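Local coordinates for protein NAD-dependent epimerase/dehydratase (Methylobacillus flagellatus KT, PDB 3GPI) that is of uncharacterised function but belongs to the NAD-dependent epimerase/dehydratase family and probably acts as a dinucleotide-dependent oxidoreductase or epimerase, at residues Q168-E173 against Q231-P236. Residues are numbered along the deposited sequence; the frame is centred on the assembly and turned at random.
Sequences QAQTPE and QGIAYP
Gln170 and Gln231 make the one hydrogen bond between the two segments. NE2 of Gln170 donates to OE1 of Gln231 at 2.9 Å, with an N-H...O angle of 157°. The acceptor lies near the amide plane of Gln170, whereas the donor is tilted from the carbonyl plane of Gln231. The side chains cross at about a right angle, and their amide planes are 68° apart. In Gln231, CG is anti to the carbonyl carbon (chi1 -62°) and the chain beyond is extended, which carries the amide up to the other loop. Its NE2 bonds to the backbone oxygens of Ile166 and Leu227, and this fixes which way the amide faces. The same NE2 lies 3.8 Å from CB of Ala169. Replacing Gln231 by an alanine would probably leave NE2 of Gln170 without this acceptor and the carbonyls of Ile166 and Leu227 without their shared donor.

The apolar part centres on Ile233. Its CG2 packs 3.7 Å from CG of Pro172. The same methyl makes a van der Waals contact with the carbonyl oxygen of Ala169, CG2 to O 3.4 Å. Its CD1 lies alongside Gln170, 4.0 Å from CG of that residue. CG of Pro172 also lies 4.0 Å from CB of Tyr235. The phenol ring leads away to helix 220-230, where OH bonds to Asp229.

A type I turn from Gln168 to Thr171, closed by Thr171 N to Gln168 O at 3.1 Å, starts at the last residue of helix 164-168 and presents Ala169 and Gln170. The contact thus joins the loops after helices 164-168 and 220-230 at the surface, far from the centre of the chain. Its chemistry is uncharged: one amide pair beside a small aliphatic patch, with the amide of Gln231 bonding to Gln170 and to the last turns of both helices.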
loop_
_atom_site.group_PDB
_atom_site.type_symbol
_atom_site.label_atom_id
_atom_site.label_comp_id
_atom_site.label_asym_id
_atom_site.label_seq_id
_atom_site.Cartn_x
_atom_site.Cartn_y
_atom_site.Cartn_z
ATOM N N GLN A 168 -2.467 15.122 -14.037
ATOM C CA GLN A 168 -1.671 16.294 -13.742
ATOM C C GLN A 168 -0.668 16.569 -14.885
ATOM O O GLN A 168 -0.338 17.721 -15.178
ATOM C CB GLN A 168 -0.896 16.136 -12.454
ATOM C CG GLN A 168 -0.166 17.447 -12.048
ATOM C CD GLN A 168 0.411 17.493 -10.643
ATOM O OE1 GLN A 168 0.943 16.507 -10.109
ATOM N NE2 GLN A 168 0.359 18.681 -10.061
ATOM N N ALA A 169 -0.157 15.524 -15.508
ATOM C CA ALA A 169 0.800 15.673 -16.600
ATOM C C ALA A 169 0.192 16.398 -17.801
ATOM O O ALA A 169 0.920 16.927 -18.626
ATOM C CB ALA A 169 1.300 14.292 -17.023
ATOM N N GLN A 170 -1.138 16.435 -17.859
ATOM C CA GLN A 170 -1.849 17.069 -18.982
ATOM C C GLN A 170 -1.929 18.573 -18.815
ATOM O O GLN A 170 -2.319 19.294 -19.759
ATOM C CB GLN A 170 -3.260 16.473 -19.096
ATOM C CG GLN A 170 -3.292 15.025 -19.599
ATOM C CD GLN A 170 -4.674 14.453 -19.613
ATOM O OE1 GLN A 170 -5.648 15.201 -19.555
ATOM N NE2 GLN A 170 -4.781 13.133 -19.687
ATOM N N THR A 171 -1.595 19.052 -17.633
ATOM C CA THR A 171 -1.695 20.477 -17.316
ATOM C C THR A 171 -0.389 21.069 -16.711
ATOM O O THR A 171 -0.319 21.328 -15.515
ATOM C CB THR A 171 -2.903 20.748 -16.395
ATOM O OG1 THR A 171 -2.744 19.983 -15.189
ATOM C CG2 THR A 171 -4.217 20.389 -17.106
ATOM N N PRO A 172 0.637 21.339 -17.557
ATOM C CA PRO A 172 1.934 21.790 -17.042
ATOM C C PRO A 172 1.901 23.106 -16.272
ATOM O O PRO A 172 2.737 23.308 -15.400
ATOM C CB PRO A 172 2.813 21.907 -18.304
ATOM C CG PRO A 172 2.165 21.064 -19.303
ATOM C CD PRO A 172 0.682 21.146 -19.015
ATOM N N GLU A 173 0.909 23.971 -16.521
ATOM C CA GLU A 173 0.779 25.164 -15.680
ATOM C C GLU A 173 0.449 24.854 -14.202
ATOM O O GLU A 173 0.683 25.685 -13.320
ATOM C CB GLU A 173 -0.238 26.161 -16.284
ATOM N N GLN A 231 1.619 11.719 -23.848
ATOM C CA GLN A 231 0.251 12.146 -24.082
ATOM C C GLN A 231 0.109 13.344 -25.044
ATOM O O GLN A 231 -0.987 13.932 -25.157
ATOM C CB GLN A 231 -0.436 12.479 -22.772
ATOM C CG GLN A 231 -0.543 11.276 -21.806
ATOM C CD GLN A 231 -1.291 11.659 -20.579
ATOM O OE1 GLN A 231 -2.509 11.595 -20.549
ATOM N NE2 GLN A 231 -0.555 12.056 -19.537
ATOM N N GLY A 232 1.206 13.717 -25.700
ATOM C CA GLY A 232 1.159 14.838 -26.634
ATOM C C GLY A 232 0.861 16.159 -25.948
ATOM O O GLY A 232 0.094 16.978 -26.469
ATOM N N ILE A 233 1.426 16.375 -24.771
ATOM C CA ILE A 233 1.196 17.592 -23.992
ATOM C C ILE A 233 2.382 18.513 -24.131
ATOM O O ILE A 233 3.514 18.146 -23.868
ATOM C CB ILE A 233 0.992 17.245 -22.484
ATOM C CG1 ILE A 233 -0.170 16.251 -22.305
ATOM C CG2 ILE A 233 0.838 18.519 -21.679
ATOM C CD1 ILE A 233 -1.523 16.722 -22.796
ATOM N N ALA A 234 2.124 19.741 -24.569
ATOM C CA ALA A 234 3.186 20.708 -24.766
ATOM C C ALA A 234 3.651 21.354 -23.491
ATOM O O ALA A 234 2.843 21.690 -22.618
ATOM C CB ALA A 234 2.720 21.790 -25.761
ATOM N N TYR A 235 4.962 21.569 -23.373
ATOM C CA TYR A 235 5.501 22.398 -22.284
ATOM C C TYR A 235 6.824 22.966 -22.813
ATOM O O TYR A 235 7.350 22.462 -23.829
ATOM C CB TYR A 235 5.708 21.580 -20.977
ATOM C CG TYR A 235 6.586 20.356 -21.174
ATOM C CD1 TYR A 235 7.986 20.438 -21.034
ATOM C CD2 TYR A 235 6.032 19.122 -21.556
ATOM C CE1 TYR A 235 8.789 19.347 -21.245
ATOM C CE2 TYR A 235 6.842 18.012 -21.771
ATOM C CZ TYR A 235 8.235 18.132 -21.602
ATOM O OH TYR A 235 9.084 17.080 -21.813
ATOM N N PRO A 236 7.369 23.966 -22.129
ATOM C CA PRO A 236 8.604 24.590 -22.667
ATOM C C PRO A 236 9.805 23.704 -22.408
ATOM O O PRO A 236 9.994 23.167 -21.297
ATOM C CB PRO A 236 8.715 25.910 -21.925
ATOM C CG PRO A 236 7.595 25.949 -20.938
ATOM C CD PRO A 236 6.750 24.737 -21.032
#